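Local coordinates for ubiquitin-like-specific protease 2 (Saccharomyces cerevisiae, PDB 5LNB), which removes the modifier SUMO from conjugated proteins as a thiol protease of the C48 (Ulp1) family, the present chain holding its catalytic domain, at residues 93-98 with 186-191; 82-87 with 172-177; 115-118 with 123-126; 56-61 with 76-81. All coordinates share one frame; numbering follows the deposited sequence.

Contact 1: 93-98 with 186-191; sequences DYYSNV and ALDKYS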
loop_
_atom_site.group_PDB
_atom_site.type_symbol
_atom_site.label_atom_id
_atom_site.label_comp_id
_atom_site.label_asym_id
_atom_site.label_seq_id
_atom_site.Cartn_x
_atom_site.Cartn_y
_atom_site.Cartn_z
ATOM N N ASP A 93 1.039 -4.830 24.081
ATOM C CA ASP A 93 0.696 -6.121 23.495
ATOM C C ASP A 93 0.253 -5.937 22.048
ATOM O O ASP A 93 -0.947 -5.927 21.752
ATOM C CB ASP A 93 -0.403 -6.791 24.320
ATOM C CG ASP A 93 -0.676 -8.226 23.893
ATOM O OD1 ASP A 93 -0.277 -8.624 22.776
ATOM O OD2 ASP A 93 -1.309 -8.958 24.683
ATOM N N TYR A 94 1.218 -5.781 21.142
ATOM C CA TYR A 94 0.889 -5.479 19.754
ATOM C C TYR A 94 -0.100 -6.484 19.184
ATOM O O TYR A 94 -1.072 -6.107 18.519
ATOM C CB TYR A 94 2.163 -5.458 18.910
ATOM C CG TYR A 94 3.090 -4.307 19.220
ATOM C CD1 TYR A 94 2.624 -2.999 19.255
ATOM C CD2 TYR A 94 4.441 -4.529 19.491
ATOM C CE1 TYR A 94 3.478 -1.938 19.537
ATOM C CE2 TYR A 94 5.301 -3.475 19.776
ATOM C CZ TYR A 94 4.812 -2.183 19.793
ATOM O OH TYR A 94 5.663 -1.140 20.071
ATOM N N TYR A 95 0.131 -7.774 19.431
ATOM C CA TYR A 95 -0.656 -8.784 18.742
ATOM C C TYR A 95 -2.110 -8.769 19.207
ATOM O O TYR A 95 -3.029 -8.841 18.383
ATOM C CB TYR A 95 -0.031 -10.166 18.934
ATOM C CG TYR A 95 -0.615 -11.174 17.990
ATOM C CD1 TYR A 95 -0.454 -11.039 16.616
ATOM C CD2 TYR A 95 -1.359 -12.244 18.460
ATOM C CE1 TYR A 95 -1.006 -11.952 15.743
ATOM C CE2 TYR A 95 -1.911 -13.160 17.594
ATOM C CZ TYR A 95 -1.730 -13.015 16.244
ATOM O OH TYR A 95 -2.294 -13.930 15.386
ATOM N N SER A 96 -2.339 -8.662 20.520
ATOM C CA SER A 96 -3.706 -8.580 21.024
ATOM C C SER A 96 -4.502 -7.482 20.338
ATOM O O SER A 96 -5.726 -7.592 20.215
ATOM C CB SER A 96 -3.705 -8.337 22.533
ATOM O OG SER A 96 -3.198 -9.468 23.213
ATOM N N ASN A 97 -3.833 -6.407 19.903
ATOM C CA ASN A 97 -4.541 -5.279 19.308
ATOM C C ASN A 97 -5.210 -5.669 17.996
ATOM O O ASN A 97 -6.306 -5.188 17.691
ATOM C CB ASN A 97 -3.583 -4.104 19.086
ATOM C CG ASN A 97 -3.068 -3.513 20.384
ATOM O OD1 ASN A 97 -3.710 -3.632 21.424
ATOM N ND2 ASN A 97 -1.906 -2.860 20.327
ATOM N N VAL A 98 -4.572 -6.538 17.210
ATOM C CA VAL A 98 -5.040 -6.873 15.872
ATOM C C VAL A 98 -5.431 -8.342 15.743
ATOM O O VAL A 98 -5.616 -8.827 14.624
ATOM C CB VAL A 98 -3.996 -6.499 14.804
ATOM C CG1 VAL A 98 -3.833 -4.995 14.720
ATOM C CG2 VAL A 98 -2.652 -7.172 15.099
ATOM N N ALA A 186 3.028 -16.017 13.543
ATOM C CA ALA A 186 3.563 -17.337 13.224
ATOM C C ALA A 186 3.233 -18.350 14.314
ATOM O O ALA A 186 2.857 -19.494 14.024
ATOM C CB ALA A 186 5.077 -17.244 13.026
ATOM N N LEU A 187 3.396 -17.956 15.577
ATOM C CA LEU A 187 3.119 -18.872 16.675
ATOM C C LEU A 187 1.629 -19.167 16.769
ATOM O O LEU A 187 1.226 -20.319 16.963
ATOM C CB LEU A 187 3.643 -18.282 17.985
ATOM C CG LEU A 187 3.477 -19.191 19.204
ATOM C CD1 LEU A 187 4.327 -20.447 19.073
ATOM C CD2 LEU A 187 3.823 -18.466 20.496
ATOM N N ASP A 188 0.802 -18.135 16.607
ATOM C CA ASP A 188 -0.639 -18.279 16.744
ATOM C C ASP A 188 -1.226 -19.141 15.630
ATOM O O ASP A 188 -1.961 -20.094 15.900
ATOM C CB ASP A 188 -1.284 -16.893 16.748
ATOM C CG ASP A 188 -2.793 -16.941 16.899
ATOM O OD1 ASP A 188 -3.314 -17.928 17.467
ATOM O OD2 ASP A 188 -3.456 -15.980 16.449
ATOM N N LYS A 189 -0.934 -18.816 14.370
ATOM C CA LYS A 189 -1.640 -19.500 13.289
ATOM C C LYS A 189 -0.996 -20.826 12.921
ATOM O O LYS A 189 -1.707 -21.752 12.523
ATOM C CB LYS A 189 -1.721 -18.630 12.029
ATOM C CG LYS A 189 -2.390 -17.282 12.216
ATOM C CD LYS A 189 -3.751 -17.421 12.833
ATOM C CE LYS A 189 -4.445 -16.071 12.924
ATOM N NZ LYS A 189 -5.704 -16.177 13.729
ATOM N N TYR A 190 0.330 -20.934 13.019
ATOM C CA TYR A 190 1.029 -22.117 12.544
ATOM C C TYR A 190 1.854 -22.819 13.609
ATOM O O TYR A 190 2.508 -23.810 13.290
ATOM C CB TYR A 190 1.951 -21.770 11.369
ATOM C CG TYR A 190 1.365 -20.827 10.355
ATOM C CD1 TYR A 190 0.406 -21.263 9.433
ATOM C CD2 TYR A 190 1.780 -19.492 10.303
ATOM C CE1 TYR A 190 -0.123 -20.389 8.482
ATOM C CE2 TYR A 190 1.248 -18.610 9.368
ATOM C CZ TYR A 190 0.300 -19.061 8.464
ATOM O OH TYR A 190 -0.212 -18.180 7.537
ATOM N N SER A 191 1.854 -22.347 14.853
ATOM C CA SER A 191 2.652 -22.967 15.908
ATOM C C SER A 191 4.137 -22.990 15.555
ATOM O O SER A 191 4.866 -23.908 15.936
ATOM C CB SER A 191 2.155 -24.384 16.215
ATOM O OG SER A 191 0.878 -24.329 16.810
#
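Y95 and D188 carry this surface contact through one hydrogen bond: Y95 OH donates to D188 OD2 at 2.6 Å. The phenol arrives on the anti lone pair of OD2, the one facing away from the other carboxylate oxygen. OD2 lies near the ring plane at the hydroxyl edge, and ring and carboxylate stand 81° apart. With CG anti to its backbone N (chi1 -167°), Y95 carries its ring from helix 94-98 to helix 172-190.

Charge gathers on the same oxygen. K189 NZ stands 3.5 Å from D188 OD2 as a salt bridge, and K99 NZ makes another, which would favour the ionised carboxylate and polarise the phenol O-H. K189 CE also passes 3.9 Å from Y95 OH, a plain van der Waals contact.

Within 93-98, D93 caps the short helix, its OD1 accepting from S96 N at 3.1 Å. That N-H comes in from above the carboxylate plane.

The contact lies near the C-terminal end of helix 172-190. Y95 also packs on S184 and Y185 of that helix and on V102, while V98 lies on F181 and Y94 on P177. V98 and Y94 also reach helix 82-87, V98 on F83 and both on L87.

Contact 2: 82-87 with 172-177; sequences FFYTKL and SREIDP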
loop_
_atom_site.group_PDB
_atom_site.type_symbol
_atom_site.label_atom_id
_atom_site.label_comp_id
_atom_site.label_asym_id
_atom_site.label_seq_id
_atom_site.Cartn_x
_atom_site.Cartn_y
_atom_site.Cartn_z
ATOM N N PHE A 82 -5.355 1.401 8.335
ATOM C CA PHE A 82 -5.700 1.351 9.750
ATOM C C PHE A 82 -5.105 0.155 10.479
ATOM O O PHE A 82 -5.066 0.181 11.711
ATOM C CB PHE A 82 -7.218 1.371 9.924
ATOM C CG PHE A 82 -7.847 2.655 9.478
ATOM C CD1 PHE A 82 -8.283 2.809 8.171
ATOM C CD2 PHE A 82 -7.975 3.723 10.355
ATOM C CE1 PHE A 82 -8.861 3.989 7.753
ATOM C CE2 PHE A 82 -8.552 4.913 9.940
ATOM C CZ PHE A 82 -8.993 5.045 8.637
ATOM N N PHE A 83 -4.607 -0.863 9.766
ATOM C CA PHE A 83 -3.993 -2.002 10.443
ATOM C C PHE A 83 -2.814 -1.568 11.314
ATOM O O PHE A 83 -2.775 -1.849 12.521
ATOM C CB PHE A 83 -3.550 -3.056 9.424
ATOM C CG PHE A 83 -2.680 -4.134 10.013
ATOM C CD1 PHE A 83 -3.236 -5.170 10.740
ATOM C CD2 PHE A 83 -1.305 -4.102 9.852
ATOM C CE1 PHE A 83 -2.434 -6.167 11.281
ATOM C CE2 PHE A 83 -0.497 -5.090 10.400
ATOM C CZ PHE A 83 -1.064 -6.122 11.112
ATOM N N TYR A 84 -1.822 -0.895 10.716
ATOM C CA TYR A 84 -0.639 -0.532 11.493
ATOM C C TYR A 84 -1.017 0.353 12.666
ATOM O O TYR A 84 -0.534 0.156 13.787
ATOM C CB TYR A 84 0.402 0.163 10.614
ATOM C CG TYR A 84 1.666 0.529 11.354
ATOM C CD1 TYR A 84 1.796 1.770 11.974
ATOM C CD2 TYR A 84 2.736 -0.350 11.415
ATOM C CE1 TYR A 84 2.950 2.121 12.644
ATOM C CE2 TYR A 84 3.895 -0.016 12.082
ATOM C CZ TYR A 84 4.001 1.218 12.695
ATOM O OH TYR A 84 5.149 1.557 13.367
ATOM N N THR A 85 -1.896 1.323 12.433
ATOM C CA THR A 85 -2.338 2.190 13.519
ATOM C C THR A 85 -2.966 1.382 14.650
ATOM O O THR A 85 -2.730 1.658 15.832
ATOM C CB THR A 85 -3.319 3.218 12.972
ATOM O OG1 THR A 85 -2.659 3.995 11.962
ATOM C CG2 THR A 85 -3.836 4.133 14.091
ATOM N N LYS A 86 -3.772 0.376 14.307
ATOM C CA LYS A 86 -4.337 -0.476 15.346
ATOM C C LYS A 86 -3.236 -1.263 16.041
ATOM O O LYS A 86 -3.210 -1.354 17.274
ATOM C CB LYS A 86 -5.384 -1.415 14.744
ATOM C CG LYS A 86 -6.164 -2.248 15.762
ATOM C CD LYS A 86 -7.100 -1.379 16.596
ATOM C CE LYS A 86 -8.007 -2.230 17.470
ATOM N NZ LYS A 86 -8.530 -1.442 18.607
ATOM N N LEU A 87 -2.298 -1.796 15.254
ATOM C CA LEU A 87 -1.195 -2.591 15.788
ATOM C C LEU A 87 -0.501 -1.898 16.958
ATOM O O LEU A 87 -0.278 -2.510 18.005
ATOM C CB LEU A 87 -0.197 -2.890 14.668
ATOM C CG LEU A 87 1.014 -3.742 15.033
ATOM C CD1 LEU A 87 0.564 -5.100 15.569
ATOM C CD2 LEU A 87 1.908 -3.908 13.811
ATOM N N SER A 172 13.660 1.820 11.342
ATOM C CA SER A 172 13.884 0.715 12.269
ATOM C C SER A 172 12.858 0.703 13.406
ATOM O O SER A 172 12.244 -0.334 13.698
ATOM C CB SER A 172 15.306 0.809 12.821
ATOM O OG SER A 172 15.615 -0.323 13.591
ATOM N N ARG A 173 12.660 1.849 14.064
ATOM C CA ARG A 173 11.767 1.893 15.219
ATOM C C ARG A 173 10.322 1.585 14.835
ATOM O O ARG A 173 9.615 0.893 15.576
ATOM C CB ARG A 173 11.851 3.253 15.907
ATOM C CG ARG A 173 13.012 3.396 16.879
ATOM C CD ARG A 173 12.980 4.743 17.596
ATOM N NE ARG A 173 13.163 5.863 16.672
ATOM C CZ ARG A 173 12.174 6.615 16.195
ATOM N NH1 ARG A 173 10.921 6.375 16.561
ATOM N NH2 ARG A 173 12.439 7.607 15.352
ATOM N N GLU A 174 9.854 2.104 13.693
ATOM C CA GLU A 174 8.463 1.894 13.288
ATOM C C GLU A 174 8.222 0.513 12.693
ATOM O O GLU A 174 7.083 0.044 12.701
ATOM C CB GLU A 174 8.016 2.946 12.258
ATOM C CG GLU A 174 8.039 4.378 12.762
ATOM C CD GLU A 174 9.425 5.004 12.687
ATOM O OE1 GLU A 174 10.060 4.913 11.615
ATOM O OE2 GLU A 174 9.880 5.582 13.697
ATOM N N ILE A 175 9.248 -0.136 12.151
ATOM C CA ILE A 175 9.068 -1.469 11.598
ATOM C C ILE A 175 9.188 -2.554 12.663
ATOM O O ILE A 175 8.712 -3.678 12.445
ATOM C CB ILE A 175 10.072 -1.718 10.460
ATOM C CG1 ILE A 175 9.762 -0.789 9.280
ATOM C CG2 ILE A 175 10.099 -3.199 10.061
ATOM C CD1 ILE A 175 8.332 -0.823 8.820
ATOM N N ASP A 176 9.791 -2.249 13.812
ATOM C CA ASP A 176 9.941 -3.263 14.848
ATOM C C ASP A 176 8.604 -3.845 15.295
ATOM O O ASP A 176 8.536 -5.062 15.506
ATOM C CB ASP A 176 10.721 -2.690 16.040
ATOM C CG ASP A 176 10.861 -3.687 17.186
ATOM O OD1 ASP A 176 10.034 -3.642 18.130
ATOM O OD2 ASP A 176 11.777 -4.542 17.126
ATOM N N PRO A 177 7.536 -3.061 15.466
ATOM C CA PRO A 177 6.240 -3.678 15.793
ATOM C C PRO A 177 5.783 -4.678 14.751
ATOM O O PRO A 177 5.060 -5.623 15.083
ATOM C CB PRO A 177 5.290 -2.475 15.872
ATOM C CG PRO A 177 6.171 -1.326 16.217
ATOM C CD PRO A 177 7.486 -1.592 15.539
#
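The ring of Y84 meets the other helix with its hydroxyl edge: E174 O lies there, near the ring plane. The Y84 side chain also touches I117 and I119 of strand 112-119. The second ring, the pyrrolidine of P177, brings CG to 4.2 Å from Y84 OH.

Y84 OH donates to E174 O at 2.5 Å. The donor sits in the carbonyl plane on a lone pair, at a C=O...O angle of 119°. E174 CB packs 3.4 Å from the same hydroxyl. Y84 turns CG opposite its main-chain nitrogen (chi1 -178°), and the ring extends from its helix toward E174; the axes of segments 82-87 and 172-177 are nearly perpendicular and 11.0 Å apart at closest. Beside this bond, L87 CD2 makes an apolar contact with P177 CB at 4.2 Å and packs 3.8 Å from P177 O.

The carboxylate of E174 turns away from Y84. Its OE1 bonds H171 ND1, and R173 NH1 lies 3.1 Å from E174 OE2 as a charge pair without a directed N-H.

The buried phenol is thus satisfied by a main-chain acceptor. The link between helices does not call on the carboxylate of E174, which is left to H171 and R173.

Contact 3: 115-118 with 123-126; sequences IPIN and WFSC. With ACT (acetate ion), chain B.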
loop_
_atom_site.group_PDB
_atom_site.type_symbol
_atom_site.label_atom_id
_atom_site.label_comp_id
_atom_site.label_asym_id
_atom_site.label_seq_id
_atom_site.Cartn_x
_atom_site.Cartn_y
_atom_site.Cartn_z
ATOM N N ILE A 115 1.707 -3.211 3.582
ATOM C CA ILE A 115 1.266 -2.478 4.767
ATOM C C ILE A 115 1.592 -0.997 4.634
ATOM O O ILE A 115 2.739 -0.593 4.880
ATOM C CB ILE A 115 1.891 -3.058 6.041
ATOM C CG1 ILE A 115 1.566 -4.548 6.154
ATOM C CG2 ILE A 115 1.401 -2.283 7.262
ATOM C CD1 ILE A 115 2.225 -5.220 7.341
ATOM N N PRO A 116 0.632 -0.157 4.242
ATOM C CA PRO A 116 0.870 1.293 4.283
ATOM C C PRO A 116 0.834 1.810 5.716
ATOM O O PRO A 116 0.075 1.318 6.556
ATOM C CB PRO A 116 -0.263 1.874 3.431
ATOM C CG PRO A 116 -1.278 0.814 3.325
ATOM C CD PRO A 116 -0.592 -0.510 3.506
ATOM N N ILE A 117 1.675 2.809 5.992
ATOM C CA ILE A 117 1.935 3.273 7.350
ATOM C C ILE A 117 1.686 4.772 7.416
ATOM O O ILE A 117 2.297 5.547 6.668
ATOM C CB ILE A 117 3.367 2.928 7.800
ATOM C CG1 ILE A 117 3.502 1.404 7.913
ATOM C CG2 ILE A 117 3.710 3.628 9.111
ATOM C CD1 ILE A 117 4.891 0.915 8.252
ATOM N N ASN A 118 0.804 5.183 8.321
ATOM C CA ASN A 118 0.402 6.577 8.477
ATOM C C ASN A 118 0.718 6.987 9.905
ATOM O O ASN A 118 0.019 6.578 10.837
ATOM C CB ASN A 118 -1.084 6.744 8.157
ATOM C CG ASN A 118 -1.632 8.094 8.588
ATOM O OD1 ASN A 118 -0.890 9.059 8.761
ATOM N ND2 ASN A 118 -2.946 8.167 8.756
ATOM N N TRP A 123 3.196 9.583 5.470
ATOM C CA TRP A 123 2.936 8.308 4.815
ATOM C C TRP A 123 4.234 7.660 4.345
ATOM O O TRP A 123 5.076 8.313 3.720
ATOM C CB TRP A 123 2.030 8.493 3.598
ATOM C CG TRP A 123 0.558 8.656 3.855
ATOM C CD1 TRP A 123 -0.180 9.804 3.709
ATOM C CD2 TRP A 123 -0.366 7.628 4.239
ATOM N NE1 TRP A 123 -1.505 9.558 4.011
ATOM C CE2 TRP A 123 -1.645 8.230 4.332
ATOM C CE3 TRP A 123 -0.236 6.265 4.534
ATOM C CZ2 TRP A 123 -2.787 7.509 4.697
ATOM C CZ3 TRP A 123 -1.363 5.551 4.898
ATOM C CH2 TRP A 123 -2.628 6.177 4.977
ATOM N N PHE A 124 4.384 6.372 4.628
ATOM C CA PHE A 124 5.326 5.525 3.907
ATOM C C PHE A 124 4.734 4.119 3.923
ATOM O O PHE A 124 3.595 3.923 4.356
ATOM C CB PHE A 124 6.750 5.635 4.488
ATOM C CG PHE A 124 6.892 5.139 5.907
ATOM C CD1 PHE A 124 7.315 3.842 6.167
ATOM C CD2 PHE A 124 6.641 5.981 6.981
ATOM C CE1 PHE A 124 7.463 3.385 7.475
ATOM C CE2 PHE A 124 6.789 5.532 8.294
ATOM C CZ PHE A 124 7.195 4.233 8.539
ATOM N N SER A 125 5.482 3.136 3.426
ATOM C CA SER A 125 4.890 1.813 3.263
ATOM C C SER A 125 5.962 0.730 3.313
ATOM O O SER A 125 7.147 0.983 3.081
ATOM C CB SER A 125 4.109 1.731 1.947
ATOM O OG SER A 125 3.493 0.469 1.777
ATOM N N CYS A 126 5.533 -0.492 3.603
ATOM C CA CYS A 126 6.418 -1.631 3.441
ATOM C C CYS A 126 5.662 -2.769 2.768
ATOM O O CYS A 126 4.435 -2.769 2.687
ATOM C CB CYS A 126 7.017 -2.083 4.778
ATOM S SG CYS A 126 5.846 -2.779 5.895
HETATM C C ACT B . -3.422 10.941 10.874
HETATM O O ACT B . -2.179 11.155 10.837
HETATM O OXT ACT B . -3.835 9.834 10.458
HETATM C CH3 ACT B . -4.400 11.950 11.400
#
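I117 N donates to F124 O at 2.8 Å, the shortest backbone bond between 115-118 and 123-126, part of the beta hairpin whose strands 112-119 and 122-129 lie inside the mixed sheet of the Ulp1-type catalytic domain. F124 N returns a bond to I117 O at 3.0 Å, making I117-F124 a hydrogen-bonded antiparallel pair. I115 and C126 form the next one: I115 N reaches C126 O at 2.9 Å, and C126 N reaches I115 O at 3.1 Å. W123 CA adds a C-H...O contact to I117 O at 3.4 Å.

One face of the sheet carries I115, I117, F124 and C126. F124 takes the crowded position between backbone N and carbonyl carbon (chi1 64°), which folds its ring over the neighbouring strand; I117 CG2 then sits over a ring face, 4.0 Å from the F124 centroid. This face is covered by I175 and I178 of helix 172-190.

The other face carries P116, N118, W123 and S125. N118 CB lies over the six-membered ring of W123, 3.6 Å from its centroid, while W123 NE1 bonds V49 O. W123 follows H122 and packs on C215, probably the catalytic histidine and cysteine, as in relatives. An alanine in place of W123 is likely to leave V49 O without its mate and open a gap between N118 and C215.

N118 ND2 donates to OXT of an acetate, probably from the crystallisation liquor, in a short bond of 2.5 Å bent to 139°.

Contact 4: 56-61 with 76-81; sequences FFTKFY and VHLMSS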
loop_
_atom_site.group_PDB
_atom_site.type_symbol
_atom_site.label_atom_id
_atom_site.label_comp_id
_atom_site.label_asym_id
_atom_site.label_seq_id
_atom_site.Cartn_x
_atom_site.Cartn_y
_atom_site.Cartn_z
ATOM N N PHE A 56 -8.105 3.330 -1.173
ATOM C CA PHE A 56 -8.759 3.034 -2.440
ATOM C C PHE A 56 -7.739 2.734 -3.531
ATOM O O PHE A 56 -7.865 1.744 -4.261
ATOM C CB PHE A 56 -9.656 4.183 -2.884
ATOM C CG PHE A 56 -10.202 3.984 -4.267
ATOM C CD1 PHE A 56 -11.234 3.094 -4.490
ATOM C CD2 PHE A 56 -9.656 4.650 -5.350
ATOM C CE1 PHE A 56 -11.739 2.898 -5.763
ATOM C CE2 PHE A 56 -10.154 4.447 -6.625
ATOM C CZ PHE A 56 -11.196 3.568 -6.827
ATOM N N PHE A 57 -6.719 3.581 -3.665
ATOM C CA PHE A 57 -5.810 3.437 -4.794
ATOM C C PHE A 57 -4.823 2.289 -4.629
ATOM O O PHE A 57 -4.452 1.658 -5.626
ATOM C CB PHE A 57 -5.069 4.742 -5.031
ATOM C CG PHE A 57 -5.774 5.655 -5.973
ATOM C CD1 PHE A 57 -6.019 5.255 -7.282
ATOM C CD2 PHE A 57 -6.192 6.912 -5.566
ATOM C CE1 PHE A 57 -6.676 6.100 -8.180
ATOM C CE2 PHE A 57 -6.837 7.767 -6.465
ATOM C CZ PHE A 57 -7.075 7.358 -7.768
ATOM N N THR A 58 -4.372 1.988 -3.410
ATOM C CA THR A 58 -3.550 0.794 -3.258
ATOM C C THR A 58 -4.341 -0.438 -3.676
ATOM O O THR A 58 -3.843 -1.286 -4.425
ATOM C CB THR A 58 -3.046 0.652 -1.816
ATOM O OG1 THR A 58 -4.159 0.493 -0.926
ATOM C CG2 THR A 58 -2.235 1.878 -1.404
ATOM N N LYS A 59 -5.595 -0.525 -3.234
ATOM C CA LYS A 59 -6.491 -1.570 -3.707
ATOM C C LYS A 59 -6.657 -1.504 -5.220
ATOM O O LYS A 59 -6.562 -2.523 -5.914
ATOM C CB LYS A 59 -7.839 -1.434 -3.008
ATOM C CG LYS A 59 -8.866 -2.463 -3.408
ATOM C CD LYS A 59 -8.549 -3.802 -2.791
ATOM C CE LYS A 59 -9.763 -4.747 -2.856
ATOM N NZ LYS A 59 -9.360 -6.174 -2.710
ATOM N N PHE A 60 -6.898 -0.303 -5.748
ATOM C CA PHE A 60 -7.149 -0.149 -7.176
ATOM C C PHE A 60 -5.988 -0.691 -8.012
ATOM O O PHE A 60 -6.192 -1.486 -8.940
ATOM C CB PHE A 60 -7.420 1.326 -7.483
ATOM C CG PHE A 60 -7.778 1.587 -8.914
ATOM C CD1 PHE A 60 -9.076 1.394 -9.366
ATOM C CD2 PHE A 60 -6.815 2.016 -9.813
ATOM C CE1 PHE A 60 -9.410 1.633 -10.684
ATOM C CE2 PHE A 60 -7.144 2.255 -11.136
ATOM C CZ PHE A 60 -8.445 2.066 -11.573
ATOM N N TYR A 61 -4.753 -0.289 -7.692
ATOM C CA TYR A 61 -3.624 -0.681 -8.530
ATOM C C TYR A 61 -3.173 -2.118 -8.301
ATOM O O TYR A 61 -2.561 -2.710 -9.199
ATOM C CB TYR A 61 -2.457 0.285 -8.328
ATOM C CG TYR A 61 -2.749 1.626 -8.953
ATOM C CD1 TYR A 61 -3.050 1.720 -10.310
ATOM C CD2 TYR A 61 -2.770 2.790 -8.189
ATOM C CE1 TYR A 61 -3.352 2.942 -10.889
ATOM C CE2 TYR A 61 -3.067 4.017 -8.763
ATOM C CZ TYR A 61 -3.354 4.084 -10.106
ATOM O OH TYR A 61 -3.635 5.297 -10.676
ATOM N N VAL A 76 -1.008 -12.098 -2.811
ATOM C CA VAL A 76 -0.916 -10.757 -2.241
ATOM C C VAL A 76 -1.977 -10.591 -1.161
ATOM O O VAL A 76 -3.129 -10.992 -1.348
ATOM C CB VAL A 76 -1.082 -9.673 -3.335
ATOM C CG1 VAL A 76 -2.448 -9.795 -3.999
ATOM C CG2 VAL A 76 -0.888 -8.266 -2.769
ATOM N N HIS A 77 -1.595 -9.984 -0.036
ATOM C CA HIS A 77 -2.538 -9.524 0.978
ATOM C C HIS A 77 -2.303 -8.039 1.239
ATOM O O HIS A 77 -1.198 -7.639 1.627
ATOM C CB HIS A 77 -2.399 -10.312 2.275
ATOM C CG HIS A 77 -3.539 -10.098 3.223
ATOM N ND1 HIS A 77 -3.636 -8.989 4.035
ATOM C CD2 HIS A 77 -4.642 -10.841 3.470
ATOM C CE1 HIS A 77 -4.743 -9.066 4.751
ATOM N NE2 HIS A 77 -5.372 -10.179 4.426
ATOM N N LEU A 78 -3.343 -7.231 1.031
ATOM C CA LEU A 78 -3.274 -5.784 1.208
ATOM C C LEU A 78 -3.923 -5.419 2.533
ATOM O O LEU A 78 -5.113 -5.668 2.734
ATOM C CB LEU A 78 -3.966 -5.046 0.060
ATOM C CG LEU A 78 -4.161 -3.539 0.247
ATOM C CD1 LEU A 78 -2.821 -2.799 0.396
ATOM C CD2 LEU A 78 -4.956 -2.926 -0.895
ATOM N N MET A 79 -3.142 -4.847 3.436
ATOM C CA MET A 79 -3.693 -4.295 4.662
ATOM C C MET A 79 -4.191 -2.883 4.401
ATOM O O MET A 79 -3.557 -2.108 3.678
ATOM C CB MET A 79 -2.633 -4.266 5.760
ATOM C CG MET A 79 -2.167 -5.634 6.216
ATOM S SD MET A 79 -3.500 -6.511 7.031
ATOM C CE MET A 79 -2.565 -7.820 7.816
ATOM N N SER A 80 -5.334 -2.545 4.984
ATOM C CA SER A 80 -5.709 -1.141 4.997
ATOM C C SER A 80 -4.758 -0.363 5.907
ATOM O O SER A 80 -4.106 -0.929 6.797
ATOM C CB SER A 80 -7.151 -0.967 5.468
ATOM O OG SER A 80 -7.200 -0.767 6.866
ATOM N N SER A 81 -4.679 0.954 5.675
ATOM C CA SER A 81 -3.792 1.790 6.480
ATOM C C SER A 81 -4.117 1.726 7.968
ATOM O O SER A 81 -3.233 1.973 8.794
ATOM C CB SER A 81 -3.861 3.239 6.013
ATOM O OG SER A 81 -5.160 3.763 6.197
HETATM O O HOH W 1 -4.428 -0.181 1.842
#
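Strand 76-78, an outermost strand of the mixed sheet, faces helix 51-67 here, with L78 wedged against T58 and K59. CD2 of L78 does most of the touching: it lies 3.4 Å from K59 N, 3.9 Å from K59 CB and 3.5 Å from T58 OG1. The other methyl, L78 CD1, comes 4.1 Å from T58 CB. A chi1 of 170° swings the L78 branch away from its own N-H and onto the helix backbone, where it crosses the T58 side chain at about a right angle.

No direct hydrogen bond joins the segments, but a water does. It stands 2.9 Å from T58 OG1 and donates to M79 O at 2.8 Å; T58 OG1 also bonds D55 O within its own helix. K59 lays its CB against the leucine and sends NZ on to salt bridges with D29 and E63.

A glycine at L78 would probably open a gap beside T58 and K59, leaving the water as the main tie between the segments.

Within the sheet, the backbones of H77 and M79 bond the adjoining strand 112-119. F56 and F57 pack on L272 of helix 264-285, and T58 also meets I223 of helix 215-228.

Overall arrangement
Contact 3 is the middle of the arrangement. Contact 2 lies about 9 Å from it, centre to centre, and covers one face of the hairpin: I175 CD1 is 3.9 Å from I117 CD1. Contact 4, about 11 Å from contact 3 between centres, adjoins the hairpin through strand 76-78, which neighbours 112-119; W123 CH2 meets S81 CB at 3.4 Å and I115 CG1 meets M79 CG at 3.9 Å. Contact 1 is peripheral, its centre about 21 Å from that of contact 3. It shares helix 172-190 with contact 2 and joins it through N97 ND2 and L87 O, probably hydrogen-bonded at 2.9 Å. The probable catalytic residues H122 and C215 adjoin contact 3.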